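Local coordinates for protein Non-ribosomal peptide synthetase (Methanobrevibacter ruminantium, PDB 6VTJ) that probably carries the peptide intermediate on a phosphopantetheine arm and releases it by NAD(P)H-dependent reduction of the thioester, as a thiolation-reductase di-domain, at residues Ile211-Asn216 and Lys252-Ser257; Val361-Ile366 and Glu475-Leu480. All coordinates share one frame; numbering follows the deposited sequence.

Contact 1: residues Ile211-Asn216 and Lys252-Ser257; sequences IDTVIN and KYVQIS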
loop_
_atom_site.group_PDB
_atom_site.type_symbol
_atom_site.label_atom_id
_atom_site.label_comp_id
_atom_site.label_asym_id
_atom_site.label_seq_id
_atom_site.Cartn_x
_atom_site.Cartn_y
_atom_site.Cartn_z
ATOM N N ILE A 211 13.367 24.688 -1.591
ATOM C CA ILE A 211 12.901 23.371 -1.183
ATOM C C ILE A 211 14.035 22.641 -0.477
ATOM O O ILE A 211 15.129 22.476 -1.034
ATOM C CB ILE A 211 12.374 22.569 -2.385
ATOM C CG1 ILE A 211 11.041 23.180 -2.833
ATOM C CG2 ILE A 211 12.218 21.080 -2.011
ATOM C CD1 ILE A 211 10.604 22.803 -4.220
ATOM N N ASP A 212 13.768 22.201 0.751
ATOM C CA ASP A 212 14.744 21.485 1.561
ATOM C C ASP A 212 14.499 19.989 1.648
ATOM O O ASP A 212 15.462 19.223 1.750
ATOM C CB ASP A 212 14.761 22.070 2.975
ATOM C CG ASP A 212 14.991 23.555 2.958
ATOM O OD1 ASP A 212 15.991 23.963 2.334
ATOM O OD2 ASP A 212 14.179 24.315 3.533
ATOM N N THR A 213 13.243 19.550 1.616
ATOM C CA THR A 213 12.921 18.136 1.759
ATOM C C THR A 213 11.815 17.759 0.791
ATOM O O THR A 213 10.774 18.415 0.777
ATOM C CB THR A 213 12.453 17.803 3.172
ATOM O OG1 THR A 213 13.381 18.302 4.150
ATOM C CG2 THR A 213 12.287 16.292 3.314
ATOM N N VAL A 214 12.021 16.698 0.011
ATOM C CA VAL A 214 10.942 16.082 -0.756
ATOM C C VAL A 214 10.371 14.939 0.073
ATOM O O VAL A 214 11.120 14.123 0.598
ATOM C CB VAL A 214 11.440 15.575 -2.114
ATOM C CG1 VAL A 214 10.285 14.929 -2.862
ATOM C CG2 VAL A 214 12.039 16.715 -2.933
ATOM N N ILE A 215 9.059 14.919 0.249
ATOM C CA ILE A 215 8.355 13.778 0.828
ATOM C C ILE A 215 7.473 13.184 -0.262
ATOM O O ILE A 215 6.502 13.814 -0.716
ATOM C CB ILE A 215 7.549 14.166 2.071
ATOM C CG1 ILE A 215 8.473 14.883 3.075
ATOM C CG2 ILE A 215 6.943 12.923 2.687
ATOM C CD1 ILE A 215 7.889 15.066 4.467
ATOM N N ASN A 216 7.829 11.969 -0.699
ATOM C CA ASN A 216 7.173 11.303 -1.820
ATOM C C ASN A 216 6.207 10.264 -1.277
ATOM O O ASN A 216 6.581 9.119 -0.984
ATOM C CB ASN A 216 8.177 10.665 -2.768
ATOM C CG ASN A 216 7.510 10.243 -4.061
ATOM O OD1 ASN A 216 7.007 11.087 -4.800
ATOM N ND2 ASN A 216 7.433 8.946 -4.303
ATOM N N LYS A 252 17.096 16.832 0.805
ATOM C CA LYS A 252 16.727 15.511 1.300
ATOM C C LYS A 252 15.592 14.920 0.464
ATOM O O LYS A 252 14.667 15.631 0.069
ATOM C CB LYS A 252 16.225 15.630 2.736
ATOM C CG LYS A 252 17.180 15.377 3.846
ATOM C CD LYS A 252 16.387 15.199 5.148
ATOM C CE LYS A 252 15.442 16.351 5.378
ATOM N NZ LYS A 252 16.161 17.653 5.523
ATOM N N TYR A 253 15.624 13.602 0.252
ATOM C CA TYR A 253 14.538 12.890 -0.414
ATOM C C TYR A 253 14.010 11.808 0.527
ATOM O O TYR A 253 14.714 10.844 0.836
ATOM C CB TYR A 253 15.003 12.279 -1.732
ATOM C CG TYR A 253 13.860 11.710 -2.551
ATOM C CD1 TYR A 253 13.406 10.414 -2.344
ATOM C CD2 TYR A 253 13.232 12.473 -3.536
ATOM C CE1 TYR A 253 12.350 9.901 -3.091
ATOM C CE2 TYR A 253 12.190 11.960 -4.284
ATOM C CZ TYR A 253 11.751 10.681 -4.053
ATOM O OH TYR A 253 10.714 10.164 -4.810
ATOM N N VAL A 254 12.769 11.954 0.968
ATOM C CA VAL A 254 12.114 11.010 1.855
ATOM C C VAL A 254 11.079 10.243 1.046
ATOM O O VAL A 254 10.081 10.812 0.598
ATOM C CB VAL A 254 11.464 11.722 3.038
ATOM C CG1 VAL A 254 10.773 10.703 3.921
ATOM C CG2 VAL A 254 12.530 12.510 3.806
ATOM N N GLN A 255 11.306 8.949 0.889
ATOM C CA GLN A 255 10.407 8.060 0.177
ATOM C C GLN A 255 9.506 7.366 1.191
ATOM O O GLN A 255 10.002 6.802 2.170
ATOM C CB GLN A 255 11.220 7.035 -0.629
ATOM C CG GLN A 255 10.433 5.780 -1.086
ATOM C CD GLN A 255 9.430 6.076 -2.189
ATOM O OE1 GLN A 255 9.090 7.237 -2.447
ATOM N NE2 GLN A 255 8.966 5.023 -2.865
ATOM N N ILE A 256 8.193 7.421 0.984
ATOM C CA ILE A 256 7.288 6.598 1.772
ATOM C C ILE A 256 7.203 5.246 1.094
ATOM O O ILE A 256 6.894 5.162 -0.095
ATOM C CB ILE A 256 5.898 7.234 1.902
ATOM C CG1 ILE A 256 6.015 8.695 2.366
ATOM C CG2 ILE A 256 5.011 6.358 2.789
ATOM C CD1 ILE A 256 6.863 8.896 3.669
ATOM N N SER A 257 7.498 4.189 1.846
ATOM C CA SER A 257 7.557 2.851 1.276
ATOM C C SER A 257 6.586 1.939 2.018
ATOM O O SER A 257 5.689 2.418 2.718
ATOM C CB SER A 257 8.988 2.304 1.348
ATOM O OG SER A 257 9.162 1.159 0.509
HETATM O O HOH W 1 17.989 18.716 3.958
HETATM O O HOH W 2 9.090 11.771 -6.540
#
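T213 to N216 pairs in parallel with K252 to Q255, the two short strand axes 4.7 Å apart. Five backbone hydrogen bonds join them: D212 O accepts from K252 N, K252 O from V214 N, V214 O from V254 N, V254 O from N216 N, and N216 O from I256 N. The shortest, V254 N to V214 O, measures 2.7 Å.

A side-chain bond reinforces the C-terminal end. The amides of N216 and Q255 lie side by side, their planes only 12° apart, and N216 ND2 donates to a lone pair of Q255 OE1 in the carbonyl plane (3.0 Å, 167° at the hydrogen). Q255 reaches this position because its chain bends at chi2 (71°). N216 OD1 turns instead to T132 of the neighbouring strand and, weakly, to a water that also meets Y253 OH at the ring edge. An alanine in place of N216 would probably leave Q255 OE1 without its donor in this buried layer and open a gap beside the hydroxyl of Y253.

Apolar contacts line both faces. V214 CG1 sits 3.8 Å from Y253 CE2 on the face carrying N216, which helix 229-246 covers. On the other, T213 CG2 meets V254 CG2 and I215 CG2 meets I256 CD1, while the bent K252 chain passes its CE by T213 OG1, itself hydrogen-bonded to L126 O, and its NZ bonds to E125 O and a water.

Strand 213-216, helix 229-246 and strand 252-258 form a beta-alpha-beta unit, as expected of the Rossmann-type core of a reductase domain.

Contact 2: residues Val361-Ile366 and Glu475-Leu480; sequences VDMSQI and EYLKRL
The end of strand 360-365, where the central sheet of the reductase domain gives way to helix 366-376, is packed against the late helix 474-485. From the strand side M363 and Q365 point toward the helix, which answers with Y476, L477 and L480; all five are buried.

Q365 and Y476 form the first half of the contact. Q365 CG lies against the phenol end of the ring, 3.5 Å from Y476 CZ, and the bend at chi2 (96°) turns the amide back over the ring. Its NE2 stands 4.3 Å above the ring plane, over the centre, with the amide and ring planes 72° apart. This nitrogen donates to P470 O, while the hydroxyl of Y476 is hydrogen-bonded to S323 O beyond strand 313-322, so both polar ends have partners in loops flanking the contact. The side chain of R479 comes to the ring edge, its NH2 lying in the ring plane.

M363 supplies the apolar half. Bends at chi2 and chi3 curl the thioether so that its methyl end rests against two leucines three residues apart, with CE 3.7 Å from L477 CD2 and 3.8 Å from L480 CD1. Both leucine side chains run at about a right angle to that of M363. Nearer the backbone, M363 CB approaches Y476 CE2 at 4.3 Å, oblique to the ring. M322 of strand 313-322 also touches M363 and Y476.

Across this surface the two segments are held by van der Waals packing, and the side-chain hydrogen bonds of Q365 NE2 and Y476 OH go to P470 and S323; these bonds probably hold the amide's rotation and anchor the phenol end, while the methyl and leucine branches fill the core between sheet and helix.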
loop_
_atom_site.group_PDB
_atom_site.type_symbol
_atom_site.label_atom_id
_atom_site.label_comp_id
_atom_site.label_asym_id
_atom_site.label_seq_id
_atom_site.Cartn_x
_atom_site.Cartn_y
_atom_site.Cartn_z
ATOM N N VAL A 361 -2.203 -7.677 13.471
ATOM C CA VAL A 361 -2.021 -6.558 12.562
ATOM C C VAL A 361 -1.668 -5.317 13.362
ATOM O O VAL A 361 -2.081 -5.157 14.515
ATOM C CB VAL A 361 -3.277 -6.318 11.697
ATOM C CG1 VAL A 361 -4.334 -5.535 12.491
ATOM C CG2 VAL A 361 -2.885 -5.584 10.446
ATOM N N ASP A 362 -0.861 -4.454 12.743
ATOM C CA ASP A 362 -0.728 -3.071 13.169
ATOM C C ASP A 362 -1.936 -2.270 12.708
ATOM O O ASP A 362 -2.430 -2.448 11.588
ATOM C CB ASP A 362 0.541 -2.456 12.585
ATOM C CG ASP A 362 0.474 -2.314 11.065
ATOM O OD1 ASP A 362 0.476 -3.351 10.356
ATOM O OD2 ASP A 362 0.418 -1.168 10.579
ATOM N N MET A 363 -2.437 -1.415 13.584
ATOM C CA MET A 363 -3.422 -0.408 13.194
ATOM C C MET A 363 -2.695 0.931 13.262
ATOM O O MET A 363 -2.652 1.598 14.300
ATOM C CB MET A 363 -4.653 -0.462 14.066
ATOM C CG MET A 363 -5.269 -1.862 14.107
ATOM S SD MET A 363 -6.209 -2.288 12.633
ATOM C CE MET A 363 -7.636 -1.213 12.818
ATOM N N SER A 364 -2.093 1.307 12.141
ATOM C CA SER A 364 -1.285 2.522 12.068
ATOM C C SER A 364 -2.212 3.689 11.753
ATOM O O SER A 364 -2.517 3.963 10.591
ATOM C CB SER A 364 -0.194 2.352 11.019
ATOM O OG SER A 364 0.707 1.317 11.396
ATOM N N GLN A 365 -2.665 4.376 12.809
ATOM C CA GLN A 365 -3.604 5.485 12.667
ATOM C C GLN A 365 -2.978 6.613 11.850
ATOM O O GLN A 365 -1.887 7.099 12.177
ATOM C CB GLN A 365 -4.017 5.988 14.051
ATOM C CG GLN A 365 -4.559 4.877 14.995
ATOM C CD GLN A 365 -3.499 4.310 15.947
ATOM O OE1 GLN A 365 -2.296 4.469 15.729
ATOM N NE2 GLN A 365 -3.953 3.671 17.027
ATOM N N ILE A 366 -3.693 7.046 10.800
ATOM C CA ILE A 366 -3.106 7.882 9.744
ATOM C C ILE A 366 -2.564 9.205 10.288
ATOM O O ILE A 366 -1.574 9.748 9.755
ATOM C CB ILE A 366 -4.137 8.103 8.615
ATOM C CG1 ILE A 366 -3.477 8.638 7.343
ATOM C CG2 ILE A 366 -5.179 9.089 9.048
ATOM C CD1 ILE A 366 -2.516 7.707 6.668
ATOM N N GLU A 475 -12.228 1.447 22.190
ATOM C CA GLU A 475 -12.760 2.772 21.887
ATOM C C GLU A 475 -12.285 3.244 20.517
ATOM O O GLU A 475 -13.086 3.711 19.695
ATOM C CB GLU A 475 -12.366 3.769 22.986
ATOM C CG GLU A 475 -12.893 3.396 24.398
ATOM C CD GLU A 475 -11.799 2.841 25.337
ATOM O OE1 GLU A 475 -11.566 3.462 26.406
ATOM O OE2 GLU A 475 -11.172 1.790 25.009
ATOM N N TYR A 476 -10.982 3.113 20.239
ATOM C CA TYR A 476 -10.515 3.525 18.923
ATOM C C TYR A 476 -11.219 2.720 17.845
ATOM O O TYR A 476 -11.739 3.287 16.869
ATOM C CB TYR A 476 -9.000 3.379 18.805
ATOM C CG TYR A 476 -8.549 3.391 17.380
ATOM C CD1 TYR A 476 -8.567 4.565 16.642
ATOM C CD2 TYR A 476 -8.133 2.222 16.755
ATOM C CE1 TYR A 476 -8.162 4.578 15.340
ATOM C CE2 TYR A 476 -7.713 2.225 15.452
ATOM C CZ TYR A 476 -7.736 3.402 14.747
ATOM O OH TYR A 476 -7.324 3.404 13.437
ATOM N N LEU A 477 -11.306 1.397 18.041
ATOM C CA LEU A 477 -11.962 0.567 17.037
ATOM C C LEU A 477 -13.420 0.980 16.882
ATOM O O LEU A 477 -13.943 1.022 15.762
ATOM C CB LEU A 477 -11.823 -0.920 17.392
ATOM C CG LEU A 477 -10.404 -1.507 17.275
ATOM C CD1 LEU A 477 -10.365 -2.966 17.737
ATOM C CD2 LEU A 477 -9.828 -1.375 15.840
ATOM N N LYS A 478 -14.073 1.377 17.982
ATOM C CA LYS A 478 -15.463 1.802 17.832
ATOM C C LYS A 478 -15.543 3.090 17.029
ATOM O O LYS A 478 -16.379 3.209 16.118
ATOM C CB LYS A 478 -16.133 1.961 19.194
ATOM C CG LYS A 478 -16.433 0.643 19.864
ATOM C CD LYS A 478 -16.973 0.842 21.269
ATOM C CE LYS A 478 -17.138 -0.493 21.963
ATOM N NZ LYS A 478 -17.350 -0.349 23.437
ATOM N N ARG A 479 -14.644 4.046 17.317
ATOM C CA ARG A 479 -14.574 5.249 16.496
ATOM C C ARG A 479 -14.450 4.860 15.035
ATOM O O ARG A 479 -15.213 5.334 14.179
ATOM C CB ARG A 479 -13.397 6.141 16.919
ATOM C CG ARG A 479 -13.538 6.779 18.306
ATOM C CD ARG A 479 -12.678 8.023 18.452
ATOM N NE ARG A 479 -11.255 7.715 18.585
ATOM C CZ ARG A 479 -10.706 7.138 19.653
ATOM N NH1 ARG A 479 -11.456 6.804 20.697
ATOM N NH2 ARG A 479 -9.402 6.899 19.684
ATOM N N LEU A 480 -13.556 3.906 14.757
ATOM C CA LEU A 480 -13.296 3.518 13.376
ATOM C C LEU A 480 -14.556 2.932 12.760
ATOM O O LEU A 480 -15.011 3.363 11.684
ATOM C CB LEU A 480 -12.141 2.514 13.339
ATOM C CG LEU A 480 -11.622 1.992 11.999
ATOM C CD1 LEU A 480 -10.178 1.595 12.138
ATOM C CD2 LEU A 480 -12.463 0.799 11.522
#

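Contacts 1 and 2 reach the same mixed sheet at different places: strand 252-258 of contact 1 pairs with strand 313-322, which in turn pairs with strand 360-365 of contact 2. Their centres are 26 Å apart and their nearest atoms about 9 Å, so they do not touch. Contact 1 joins neighbouring strands within the sheet, whereas contact 2 ties a strand end to a helix more than a hundred residues later in the chain. The side chains of I256 and M363 each lie about 12 Å from the bound 4'-phosphopantetheine. Neither contact includes a residue of the pocket, which Y224 and T336 help to form.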